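Local coordinates for protein aminotransferase (Streptomyces pactum, PDB 4ZM4) that belongs to the class-III aminotransferases, a family of pyridoxal-phosphate-dependent proteins, and binds pyridoxal-5'-phosphate, at residues 116-121 / 298-303; 132-137 / 245-250; 256-261 / 366-371; 376-381 / 391-396. The protein carries 1 engineered substitution. All blocks are in the same frame, centred on the assembly; numbering follows the deposited sequence.

Contact 1 (116-121 / 298-303)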
loop_
_atom_site.group_PDB
_atom_site.type_symbol
_atom_site.label_atom_id
_atom_site.label_comp_id
_atom_site.label_asym_id
_atom_site.label_seq_id
_atom_site.Cartn_x
_atom_site.Cartn_y
_atom_site.Cartn_z
ATOM N N GLN B 116 -14.560 15.078 2.489
ATOM C CA GLN B 116 -13.181 15.153 1.998
ATOM C C GLN B 116 -12.456 13.853 2.326
ATOM O O GLN B 116 -12.756 13.184 3.326
ATOM C CB GLN B 116 -12.429 16.289 2.682
ATOM C CG GLN B 116 -12.987 17.662 2.421
ATOM C CD GLN B 116 -12.172 18.759 3.119
ATOM O OE1 GLN B 116 -11.939 18.712 4.338
ATOM N NE2 GLN B 116 -11.791 19.777 2.360
ATOM N N VAL B 117 -11.476 13.509 1.503
ATOM C CA VAL B 117 -10.714 12.280 1.694
ATOM C C VAL B 117 -9.239 12.514 1.456
ATOM O O VAL B 117 -8.842 13.557 0.922
ATOM C CB VAL B 117 -11.179 11.149 0.729
ATOM C CG1 VAL B 117 -12.599 10.754 0.991
ATOM C CG2 VAL B 117 -11.041 11.572 -0.738
ATOM N N ARG B 118 -8.436 11.534 1.870
ATOM C CA ARG B 118 -7.104 11.341 1.325
ATOM C C ARG B 118 -6.984 9.891 0.896
ATOM O O ARG B 118 -7.640 9.016 1.447
ATOM C CB ARG B 118 -6.037 11.709 2.318
ATOM C CG ARG B 118 -5.871 13.212 2.473
ATOM C CD ARG B 118 -4.447 13.578 2.830
ATOM N NE ARG B 118 -4.291 14.971 3.205
ATOM C CZ ARG B 118 -3.119 15.535 3.487
ATOM N NH1 ARG B 118 -1.986 14.823 3.435
ATOM N NH2 ARG B 118 -3.067 16.825 3.805
ATOM N N PHE B 119 -6.219 9.671 -0.163
ATOM C CA PHE B 119 -6.039 8.344 -0.726
ATOM C C PHE B 119 -4.752 7.700 -0.237
ATOM O O PHE B 119 -3.811 8.383 0.174
ATOM C CB PHE B 119 -6.018 8.397 -2.247
ATOM C CG PHE B 119 -7.353 8.768 -2.840
ATOM C CD1 PHE B 119 -8.353 7.803 -2.962
ATOM C CD2 PHE B 119 -7.611 10.061 -3.225
ATOM C CE1 PHE B 119 -9.577 8.135 -3.467
ATOM C CE2 PHE B 119 -8.837 10.389 -3.727
ATOM C CZ PHE B 119 -9.827 9.435 -3.841
ATOM N N ALA B 120 -4.755 6.366 -0.318
ATOM C CA ALA B 120 -3.637 5.532 0.064
ATOM C C ALA B 120 -3.624 4.356 -0.894
ATOM O O ALA B 120 -4.548 4.192 -1.686
ATOM C CB ALA B 120 -3.797 5.048 1.515
ATOM N N ASN B 121 -2.633 3.479 -0.732
ATOM C CA ASN B 121 -2.532 2.282 -1.572
ATOM C C ASN B 121 -3.265 1.086 -0.993
ATOM O O ASN B 121 -3.536 0.135 -1.713
ATOM C CB ASN B 121 -1.064 1.916 -1.770
ATOM C CG ASN B 121 -0.275 3.058 -2.327
ATOM O OD1 ASN B 121 -0.498 3.481 -3.469
ATOM N ND2 ASN B 121 0.661 3.595 -1.528
ATOM N N ARG B 298 -10.054 18.467 9.448
ATOM C CA ARG B 298 -9.504 19.823 9.470
ATOM C C ARG B 298 -7.977 19.873 9.551
ATOM O O ARG B 298 -7.358 20.777 8.991
ATOM C CB ARG B 298 -10.141 20.664 10.611
ATOM C CG ARG B 298 -9.549 20.416 12.003
ATOM C CD ARG B 298 -10.429 20.924 13.141
ATOM N NE ARG B 298 -11.050 19.776 13.809
ATOM C CZ ARG B 298 -11.078 19.535 15.114
ATOM N NH1 ARG B 298 -10.539 20.364 15.980
ATOM N NH2 ARG B 298 -11.691 18.446 15.554
ATOM N N MET B 299 -7.350 18.928 10.258
ATOM C CA MET B 299 -5.893 18.961 10.375
ATOM C C MET B 299 -5.200 18.528 9.088
ATOM O O MET B 299 -4.001 18.777 8.910
ATOM C CB MET B 299 -5.419 18.156 11.566
ATOM C CG MET B 299 -5.977 18.682 12.884
ATOM S SD MET B 299 -5.076 18.066 14.316
ATOM C CE MET B 299 -3.596 19.095 14.299
ATOM N N LEU B 300 -5.923 17.859 8.195
ATOM C CA LEU B 300 -5.362 17.492 6.905
ATOM C C LEU B 300 -5.617 18.572 5.893
ATOM O O LEU B 300 -4.880 18.692 4.925
ATOM C CB LEU B 300 -5.909 16.142 6.433
ATOM C CG LEU B 300 -5.347 14.952 7.181
ATOM C CD1 LEU B 300 -6.035 13.662 6.745
ATOM C CD2 LEU B 300 -3.849 14.815 6.981
ATOM N N ALA B 301 -6.696 19.341 6.078
ATOM C CA ALA B 301 -7.006 20.472 5.177
ATOM C C ALA B 301 -5.951 21.533 5.361
ATOM O O ALA B 301 -5.585 22.198 4.415
ATOM C CB ALA B 301 -8.396 21.044 5.456
ATOM N N SER B 302 -5.449 21.663 6.587
ATOM C CA SER B 302 -4.394 22.610 6.910
ATOM C C SER B 302 -2.991 22.039 6.670
ATOM O O SER B 302 -2.002 22.739 6.846
ATOM C CB SER B 302 -4.528 23.024 8.373
ATOM O OG SER B 302 -4.253 21.935 9.238
ATOM N N ASN B 303 -2.908 20.763 6.286
ATOM C CA ASN B 303 -1.634 20.040 6.096
ATOM C C ASN B 303 -0.720 20.055 7.337
ATOM O O ASN B 303 0.512 19.997 7.234
ATOM C CB ASN B 303 -0.893 20.563 4.862
ATOM C CG ASN B 303 -0.088 19.482 4.177
ATOM O OD1 ASN B 303 -0.525 18.331 4.069
ATOM N ND2 ASN B 303 1.095 19.832 3.718
#

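Contact 2 (132-137 / 245-250)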
loop_
_atom_site.group_PDB
_atom_site.type_symbol
_atom_site.label_atom_id
_atom_site.label_comp_id
_atom_site.label_asym_id
_atom_site.label_seq_id
_atom_site.Cartn_x
_atom_site.Cartn_y
_atom_site.Cartn_z
ATOM N N ARG B 132 -3.795 8.046 13.264
ATOM C CA ARG B 132 -2.918 9.149 13.584
ATOM C C ARG B 132 -3.724 10.438 13.577
ATOM O O ARG B 132 -3.530 11.299 14.437
ATOM C CB ARG B 132 -1.751 9.228 12.617
ATOM C CG ARG B 132 -0.611 8.273 12.921
ATOM C CD ARG B 132 0.533 8.516 11.967
ATOM N NE ARG B 132 1.572 7.507 12.108
ATOM C CZ ARG B 132 2.514 7.247 11.194
ATOM N NH1 ARG B 132 2.592 7.934 10.065
ATOM N NH2 ARG B 132 3.401 6.277 11.426
ATOM N N LEU B 133 -4.619 10.593 12.607
ATOM C CA LEU B 133 -5.450 11.810 12.520
ATOM C C LEU B 133 -6.287 11.968 13.773
ATOM O O LEU B 133 -6.350 13.057 14.330
ATOM C CB LEU B 133 -6.352 11.761 11.286
ATOM C CG LEU B 133 -7.307 12.940 11.057
ATOM C CD1 LEU B 133 -6.516 14.253 10.952
ATOM C CD2 LEU B 133 -8.147 12.716 9.808
ATOM N N ALA B 134 -6.864 10.861 14.258
ATOM C CA ALA B 134 -7.654 10.895 15.482
ATOM C C ALA B 134 -6.809 11.237 16.746
ATOM O O ALA B 134 -7.260 11.986 17.638
ATOM C CB ALA B 134 -8.394 9.577 15.684
ATOM N N ARG B 135 -5.610 10.670 16.834
ATOM C CA ARG B 135 -4.709 10.994 17.954
ATOM C C ARG B 135 -4.302 12.458 17.870
ATOM O O ARG B 135 -4.324 13.178 18.887
ATOM C CB ARG B 135 -3.488 10.072 17.961
ATOM C CG ARG B 135 -3.816 8.609 18.240
ATOM C CD ARG B 135 -2.590 7.721 18.119
ATOM N NE ARG B 135 -2.719 6.511 18.936
ATOM C CZ ARG B 135 -2.755 5.246 18.511
ATOM N NH1 ARG B 135 -2.647 4.947 17.204
ATOM N NH2 ARG B 135 -2.894 4.251 19.441
ATOM N N ALA B 136 -3.923 12.918 16.672
ATOM C CA ALA B 136 -3.483 14.320 16.492
ATOM C C ALA B 136 -4.614 15.324 16.790
ATOM O O ALA B 136 -4.360 16.390 17.374
ATOM C CB ALA B 136 -2.950 14.552 15.100
ATOM N N THR B 137 -5.837 14.967 16.415
ATOM C CA THR B 137 -6.976 15.855 16.500
ATOM C C THR B 137 -7.464 16.000 17.950
ATOM O O THR B 137 -7.777 17.093 18.404
ATOM C CB THR B 137 -8.108 15.353 15.543
ATOM O OG1 THR B 137 -7.631 15.357 14.203
ATOM C CG2 THR B 137 -9.359 16.244 15.598
ATOM N N GLY B 245 -15.982 12.747 23.288
ATOM C CA GLY B 245 -15.054 13.461 22.416
ATOM C C GLY B 245 -14.072 12.536 21.727
ATOM O O GLY B 245 -13.020 12.972 21.286
ATOM N N ALA B 246 -14.406 11.249 21.652
ATOM C CA ALA B 246 -13.616 10.276 20.901
ATOM C C ALA B 246 -14.112 10.199 19.476
ATOM O O ALA B 246 -15.305 10.257 19.232
ATOM C CB ALA B 246 -13.707 8.910 21.565
ATOM N N MET B 247 -13.210 10.056 18.511
ATOM C CA MET B 247 -13.631 9.930 17.104
ATOM C C MET B 247 -14.094 8.508 16.872
ATOM O O MET B 247 -13.456 7.555 17.332
ATOM C CB MET B 247 -12.505 10.342 16.143
ATOM C CG MET B 247 -12.103 11.799 16.331
ATOM S SD MET B 247 -10.989 12.439 15.064
ATOM C CE MET B 247 -12.126 12.768 13.725
ATOM N N LEU B 248 -15.227 8.359 16.205
ATOM C CA LEU B 248 -15.708 7.049 15.797
ATOM C C LEU B 248 -15.199 6.789 14.369
ATOM O O LEU B 248 -15.464 7.591 13.463
ATOM C CB LEU B 248 -17.243 6.966 15.863
ATOM C CG LEU B 248 -17.908 5.642 15.414
ATOM C CD1 LEU B 248 -17.352 4.430 16.133
ATOM C CD2 LEU B 248 -19.411 5.714 15.620
ATOM N N VAL B 249 -14.425 5.702 14.213
ATOM C CA VAL B 249 -13.866 5.308 12.932
ATOM C C VAL B 249 -14.528 4.019 12.448
ATOM O O VAL B 249 -14.322 2.966 13.027
ATOM C CB VAL B 249 -12.330 5.111 13.003
ATOM C CG1 VAL B 249 -11.753 4.934 11.624
ATOM C CG2 VAL B 249 -11.634 6.315 13.658
ATOM N N PHE B 250 -15.288 4.100 11.359
ATOM C CA PHE B 250 -15.808 2.897 10.721
ATOM C C PHE B 250 -14.786 2.462 9.704
ATOM O O PHE B 250 -14.467 3.187 8.755
ATOM C CB PHE B 250 -17.155 3.142 10.000
ATOM C CG PHE B 250 -18.364 3.112 10.897
ATOM C CD1 PHE B 250 -18.262 2.978 12.266
ATOM C CD2 PHE B 250 -19.623 3.275 10.354
ATOM C CE1 PHE B 250 -19.394 2.984 13.084
ATOM C CE2 PHE B 250 -20.758 3.297 11.156
ATOM C CZ PHE B 250 -20.638 3.139 12.527
#

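Contact 3 (256-261 / 366-371)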
loop_
_atom_site.group_PDB
_atom_site.type_symbol
_atom_site.label_atom_id
_atom_site.label_comp_id
_atom_site.label_asym_id
_atom_site.label_seq_id
_atom_site.Cartn_x
_atom_site.Cartn_y
_atom_site.Cartn_z
ATOM N N GLY B 256 -17.980 -0.986 2.692
ATOM C CA GLY B 256 -18.242 0.169 1.812
ATOM C C GLY B 256 -18.551 -0.207 0.376
ATOM O O GLY B 256 -17.878 -1.035 -0.218
ATOM N N PHE B 257 -19.613 0.368 -0.155
ATOM C CA PHE B 257 -20.134 0.033 -1.489
ATOM C C PHE B 257 -20.443 -1.429 -1.666
ATOM O O PHE B 257 -20.550 -1.909 -2.803
ATOM C CB PHE B 257 -19.188 0.469 -2.598
ATOM C CG PHE B 257 -18.556 1.806 -2.362
ATOM C CD1 PHE B 257 -19.264 2.977 -2.566
ATOM C CD2 PHE B 257 -17.251 1.888 -1.908
ATOM C CE1 PHE B 257 -18.675 4.194 -2.321
ATOM C CE2 PHE B 257 -16.656 3.114 -1.686
ATOM C CZ PHE B 257 -17.365 4.262 -1.893
ATOM N N ARG B 258 -20.686 -2.141 -0.574
ATOM C CA ARG B 258 -20.966 -3.589 -0.638
ATOM C C ARG B 258 -22.325 -3.929 0.003
ATOM O O ARG B 258 -23.178 -4.542 -0.643
ATOM C CB ARG B 258 -19.808 -4.328 0.050
ATOM C CG ARG B 258 -20.068 -5.737 0.532
ATOM C CD ARG B 258 -20.192 -6.736 -0.585
ATOM N NE ARG B 258 -18.946 -6.944 -1.334
ATOM C CZ ARG B 258 -18.822 -7.825 -2.328
ATOM N NH1 ARG B 258 -19.841 -8.627 -2.656
ATOM N NH2 ARG B 258 -17.676 -7.938 -2.992
ATOM N N VAL B 259 -22.493 -3.563 1.274
ATOM C CA VAL B 259 -23.733 -3.874 2.018
ATOM C C VAL B 259 -24.848 -2.892 1.666
ATOM O O VAL B 259 -26.008 -3.170 1.917
ATOM C CB VAL B 259 -23.539 -3.902 3.552
ATOM C CG1 VAL B 259 -22.521 -4.954 3.923
ATOM C CG2 VAL B 259 -23.083 -2.545 4.067
ATOM N N ALA B 260 -24.469 -1.800 1.019
ATOM C CA ALA B 260 -25.373 -0.773 0.491
ATOM C C ALA B 260 -24.495 0.178 -0.301
ATOM O O ALA B 260 -23.262 0.100 -0.244
ATOM C CB ALA B 260 -26.048 -0.027 1.620
ATOM N N ARG B 261 -25.100 1.073 -1.056
ATOM C CA ARG B 261 -24.316 2.019 -1.865
ATOM C C ARG B 261 -23.420 2.896 -0.971
ATOM O O ARG B 261 -22.240 3.098 -1.252
ATOM C CB ARG B 261 -25.264 2.871 -2.717
ATOM C CG ARG B 261 -24.582 3.533 -3.904
ATOM C CD ARG B 261 -25.534 4.417 -4.686
ATOM N NE ARG B 261 -25.772 5.696 -4.015
ATOM C CZ ARG B 261 -26.167 6.815 -4.614
ATOM N NH1 ARG B 261 -26.329 7.904 -3.887
ATOM N NH2 ARG B 261 -26.395 6.857 -5.899
ATOM N N GLY B 366 -26.261 -8.873 2.577
ATOM C CA GLY B 366 -26.191 -8.673 1.171
ATOM C C GLY B 366 -25.410 -9.805 0.547
ATOM O O GLY B 366 -25.746 -10.966 0.721
ATOM N N THR B 367 -24.335 -9.454 -0.158
ATOM C CA THR B 367 -23.487 -10.427 -0.821
ATOM C C THR B 367 -22.282 -10.833 0.034
ATOM O O THR B 367 -21.381 -11.535 -0.437
ATOM C CB THR B 367 -23.013 -9.857 -2.178
ATOM O OG1 THR B 367 -22.575 -8.497 -2.029
ATOM C CG2 THR B 367 -24.142 -9.901 -3.167
ATOM N N LEU B 368 -22.243 -10.350 1.268
ATOM C CA LEU B 368 -21.214 -10.723 2.248
ATOM C C LEU B 368 -21.851 -11.865 3.023
ATOM O O LEU B 368 -23.012 -11.764 3.445
ATOM C CB LEU B 368 -20.973 -9.563 3.168
ATOM C CG LEU B 368 -19.614 -9.008 3.489
ATOM C CD1 LEU B 368 -18.736 -8.848 2.275
ATOM C CD2 LEU B 368 -19.835 -7.671 4.148
ATOM N N MET B 369 -21.151 -12.983 3.131
ATOM C CA MET B 369 -21.771 -14.229 3.567
ATOM C C MET B 369 -20.747 -15.174 4.243
ATOM O O MET B 369 -19.691 -15.447 3.656
ATOM C CB MET B 369 -22.374 -14.899 2.332
ATOM C CG MET B 369 -23.258 -16.077 2.599
ATOM S SD MET B 369 -24.088 -16.532 1.056
ATOM C CE MET B 369 -24.850 -18.042 1.671
ATOM N N SER B 370 -21.085 -15.687 5.432
ATOM C CA SER B 370 -20.283 -16.759 6.108
ATOM C C SER B 370 -21.080 -18.070 6.125
ATOM O O SER B 370 -22.291 -18.072 6.357
ATOM C CB SER B 370 -19.651 -16.457 7.501
ATOM O OG SER B 370 -20.583 -16.210 8.523
ATOM N N VAL B 371 -20.367 -19.158 5.861
ATOM C CA VAL B 371 -20.911 -20.512 5.835
ATOM C C VAL B 371 -19.963 -21.425 6.598
ATOM O O VAL B 371 -18.847 -21.664 6.160
ATOM C CB VAL B 371 -21.062 -21.065 4.390
ATOM C CG1 VAL B 371 -21.536 -22.515 4.412
ATOM C CG2 VAL B 371 -22.031 -20.223 3.586
#

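Contact 4 (376-381 / 391-396)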
loop_
_atom_site.group_PDB
_atom_site.type_symbol
_atom_site.label_atom_id
_atom_site.label_comp_id
_atom_site.label_asym_id
_atom_site.label_seq_id
_atom_site.Cartn_x
_atom_site.Cartn_y
_atom_site.Cartn_z
ATOM N N GLY B 376 -21.321 -31.684 15.758
ATOM C CA GLY B 376 -22.525 -32.461 16.031
ATOM C C GLY B 376 -23.081 -32.064 17.389
ATOM O O GLY B 376 -24.298 -32.071 17.592
ATOM N N SER B 377 -22.184 -31.677 18.304
ATOM C CA SER B 377 -22.562 -31.239 19.667
ATOM C C SER B 377 -22.915 -29.752 19.751
ATOM O O SER B 377 -23.103 -29.233 20.845
ATOM C CB SER B 377 -21.419 -31.514 20.671
ATOM O OG SER B 377 -20.508 -30.409 20.717
ATOM N N ALA B 378 -22.971 -29.059 18.620
ATOM C CA ALA B 378 -23.263 -27.629 18.618
ATOM C C ALA B 378 -24.761 -27.408 18.663
ATOM O O ALA B 378 -25.527 -28.249 18.214
ATOM C CB ALA B 378 -22.666 -26.953 17.382
ATOM N N GLU B 379 -25.162 -26.252 19.183
ATOM C CA GLU B 379 -26.569 -25.852 19.224
ATOM C C GLU B 379 -27.028 -25.291 17.870
ATOM O O GLU B 379 -26.751 -24.136 17.564
ATOM C CB GLU B 379 -26.785 -24.789 20.313
ATOM C CG GLU B 379 -27.550 -25.253 21.541
ATOM C CD GLU B 379 -28.916 -25.854 21.230
ATOM O OE1 GLU B 379 -29.287 -26.754 22.023
ATOM O OE2 GLU B 379 -29.584 -25.458 20.217
ATOM N N PRO B 380 -27.755 -26.089 17.060
ATOM C CA PRO B 380 -28.131 -25.574 15.730
ATOM C C PRO B 380 -28.768 -24.182 15.725
ATOM O O PRO B 380 -28.589 -23.443 14.735
ATOM C CB PRO B 380 -29.137 -26.619 15.197
ATOM C CG PRO B 380 -29.351 -27.612 16.306
ATOM C CD PRO B 380 -28.192 -27.486 17.247
ATOM N N SER B 381 -29.504 -23.834 16.800
ATOM C CA SER B 381 -30.285 -22.592 16.838
ATOM C C SER B 381 -29.521 -21.349 17.348
ATOM O O SER B 381 -30.095 -20.252 17.460
ATOM C CB SER B 381 -31.492 -22.801 17.740
ATOM O OG SER B 381 -31.062 -22.802 19.103
ATOM N N ALA B 391 -16.948 -19.253 16.978
ATOM C CA ALA B 391 -15.864 -20.235 16.817
ATOM C C ALA B 391 -16.154 -21.507 17.555
ATOM O O ALA B 391 -15.777 -22.572 17.111
ATOM C CB ALA B 391 -14.523 -19.653 17.274
ATOM N N ALA B 392 -16.858 -21.391 18.679
ATOM C CA ALA B 392 -17.106 -22.545 19.541
ATOM C C ALA B 392 -18.078 -23.526 18.912
ATOM O O ALA B 392 -18.031 -24.682 19.221
ATOM C CB ALA B 392 -17.600 -22.102 20.911
ATOM N N LEU B 393 -18.961 -23.057 18.041
ATOM C CA LEU B 393 -19.944 -23.926 17.374
ATOM C C LEU B 393 -19.383 -24.667 16.187
ATOM O O LEU B 393 -19.987 -25.648 15.715
ATOM C CB LEU B 393 -21.128 -23.103 16.872
ATOM C CG LEU B 393 -21.884 -22.223 17.899
ATOM C CD1 LEU B 393 -22.987 -21.427 17.213
ATOM C CD2 LEU B 393 -22.470 -23.057 19.021
ATOM N N VAL B 394 -18.206 -24.247 15.734
ATOM C CA VAL B 394 -17.718 -24.612 14.407
ATOM C C VAL B 394 -16.779 -25.808 14.440
ATOM O O VAL B 394 -15.976 -25.961 15.340
ATOM C CB VAL B 394 -17.030 -23.415 13.720
ATOM C CG1 VAL B 394 -16.341 -23.844 12.437
ATOM C CG2 VAL B 394 -18.041 -22.330 13.423
ATOM N N ASP B 395 -16.929 -26.679 13.459
ATOM C CA ASP B 395 -16.085 -27.849 13.304
ATOM C C ASP B 395 -15.024 -27.543 12.258
ATOM O O ASP B 395 -15.214 -27.803 11.066
ATOM C CB ASP B 395 -16.948 -29.047 12.858
ATOM C CG ASP B 395 -16.171 -30.363 12.833
ATOM O OD1 ASP B 395 -14.927 -30.327 12.816
ATOM O OD2 ASP B 395 -16.827 -31.424 12.833
ATOM N N PHE B 396 -13.907 -26.972 12.694
ATOM C CA PHE B 396 -12.858 -26.480 11.766
ATOM C C PHE B 396 -12.206 -27.557 10.915
ATOM O O PHE B 396 -12.035 -27.354 9.712
ATOM C CB PHE B 396 -11.817 -25.625 12.502
ATOM C CG PHE B 396 -12.332 -24.270 12.902
ATOM C CD1 PHE B 396 -12.392 -23.237 11.988
ATOM C CD2 PHE B 396 -12.815 -24.042 14.185
ATOM C CE1 PHE B 396 -12.894 -21.986 12.347
ATOM C CE2 PHE B 396 -13.322 -22.801 14.549
ATOM C CZ PHE B 396 -13.354 -21.772 13.632
#

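Contact 1 (116-121 / 298-303)
Arg118 NH2 is gripped by two oxygens near the end of helix 298-301. The shorter bond runs from NH2 to Leu300 O at 2.8 Å; it meets that oxygen in the carbonyl plane, on a lone pair, although it is bent at the hydrogen (142°). The straighter one joins NH2 to Asn303 OD1 at 3.0 Å (167°), with the oxygen at the edge of the guanidinium and close to its plane. Asn303 has positive phi and is the C-prime residue of the Schellman motif that ends the helix, consistent with the backbone carbonyl and the side-chain amide lying close together here. The flat group is also covered from above: Leu300 CD2 lies over the centre of one guanidinium face, 3.6 Å from Arg118 CZ. The Arg118 chain, extended from CG to NE, spans the gap from the strand to the helix end. At the margin, Gln116 OE1 approaches Ala301 CB at 4.4 Å. The remaining guanidinium nitrogens turn to the second subunit: NE bonds Ala26 O, and NH1 bonds Ser30 O and Ser32 OG of that chain. The contact thus lies at the dimer interface, where strand 116-120, outermost in its own chain, pairs antiparallel with strand 288-292, Val117 makes backbone bonds to the second subunit, and Leu300 packs against Phe290 of strand 288-292 and Leu133 of helix 123-138.

Contact 2 (132-137 / 245-250)
Met247, at the start of strand 247-251, inserts its sulfur against Ala134 and Thr137 of helix 123-138, and the contact rests on this one atom. The chain reaches it from helix 233-244 through Gly245, whose positive phi (82°) breaks the helical path, and Ala246, which points away from helix 123-138 and packs on Ile212. At Met247 the side chain turns toward the helix. Its first torsion (chi1 -62°) and an anti second one (chi2 -170°) carry SD to the helix, and the bend at chi3 only turns the terminal methyl CE. SD comes within 3.7 Å of Ala134 CA and 3.9 Å of Ala134 CB, so the small alanine lets the sulfur settle almost on the helix backbone. On the following turn Thr137 offers its carbon side, with CB 4.1 Å from Met247 SD and CG2 just beyond. Its hydroxyl faces back along the helix: Thr137 OG1 donates to Leu133 O at 2.6 Å, from above the carbonyl plane, while Thr137 N reaches the same oxygen from the opposite face. This intrahelical bond leaves methyl and methine for the apolar contact. Here helix 123-138 packs against one face of the mixed seven-stranded sheet: Met247 and Val249 make backbone hydrogen bonds with strand 212-217, Ala134 also packs on Ala214 of that strand, and Thr137 abuts Arg298 and Met299 of helix 298-301.

Contact 3 (256-261 / 366-371)
Arg258 and Val259, in the loop between strand 247-251 and helix 263-267, pack against a beta-hairpin turn that joins strands 360-365 and 368-373 of a three-stranded antiparallel sheet. Gly366 and Thr367 form the turn with type II' backbone angles, the positive phi of Gly366 (67°) being one that favours glycine. The tight part centres on Arg258. Its CG stands anti to the backbone N (chi1 160°), and further bends at chi2 and chi3 fold the chain over Leu368, with Leu368 CD1 3.8 Å from Arg258 CG. The guanidinium then meets the turn edge-on: Arg258 NH1 donates to Thr367 OG1 at 2.8 Å, with an angle of 154° at the hydrogen. The same nitrogen bonds Leu423 O and NH2 bonds Gly68 O, so the buried charge is held by three oxygens from separate parts of the chain. Val259 adds a smaller apolar touch by one methyl, CG1, set 3.8 Å from Leu368 CD2; it also packs on Val365 and on Ala264. The loose side lies past it, where the loop moves off and the partly exposed Ala260 and Arg261 lean on Glu266 of helix 263-267. Leu368 therefore spans both residues, one methyl on the arginine chain and the other on the valine, while Thr367 OG1 also lies 3.3 Å from Arg258 CD.

Contact 4 (376-381 / 391-396)
Ala378 and Leu393 bring their CA atoms within 5.1 Å where the loop that leaves strand 368-373 passes close to helix 387-393, the extended backbone of Ala378 (psi 154°) running alongside. Ala378 points its methyl toward the other segment: CB rests 3.4 Å from Leu393 O and 4.2 Å from Leu393 CB, so the methyl lies closer to the Leu393 carbonyl than to its side chain. Leu393 CG is anti to the carbonyl carbon (chi1 -55°), a setting that sends the isobutyl group along the loop, where CD2 comes within 4.2 Å of Glu379 N. Leu393 also packs on Leu374 and Ala382. The Glu379 carboxylate leads away from the helix. There Ser381 OG donates to Glu379 OE2 at 3.2 Å from above the carboxylate plane, in an exposed part of the loop that touches a crystal neighbour. Beside the contact, Lys375 NZ bonds Ala392 O, and Leu393 and Asp395 make backbone bonds to Lys375 and Leu373. Asp395 also pairs through OD2 with Arg398. The contact thus joins a surface loop to helix 387-393, which is followed along the chain by helix 396-408, and the recognised motif here is the side-chain N-cap that Asp395 provides at the start of that second helix.

Contacts 1, 2 and 3 are buried, whereas contact 4 lies at the surface. Contacts 1 and 2 are neighbours and touch: both reach the seven-stranded sheet, helices 123-138 and 298-301 pack together between them, and contact 2 is nested within the chain loop closed by contact 1. Their chemistry differs, a polar arginine grip at the subunit interface against an apolar thioether on a helix. Contact 3 again relies on a buried arginine, but one bound within its own chain. Strand 368-373 carries that contact and leads on to the loop of contact 4, where an alanine methyl and a leucine side chain meet without any charged group across the contact.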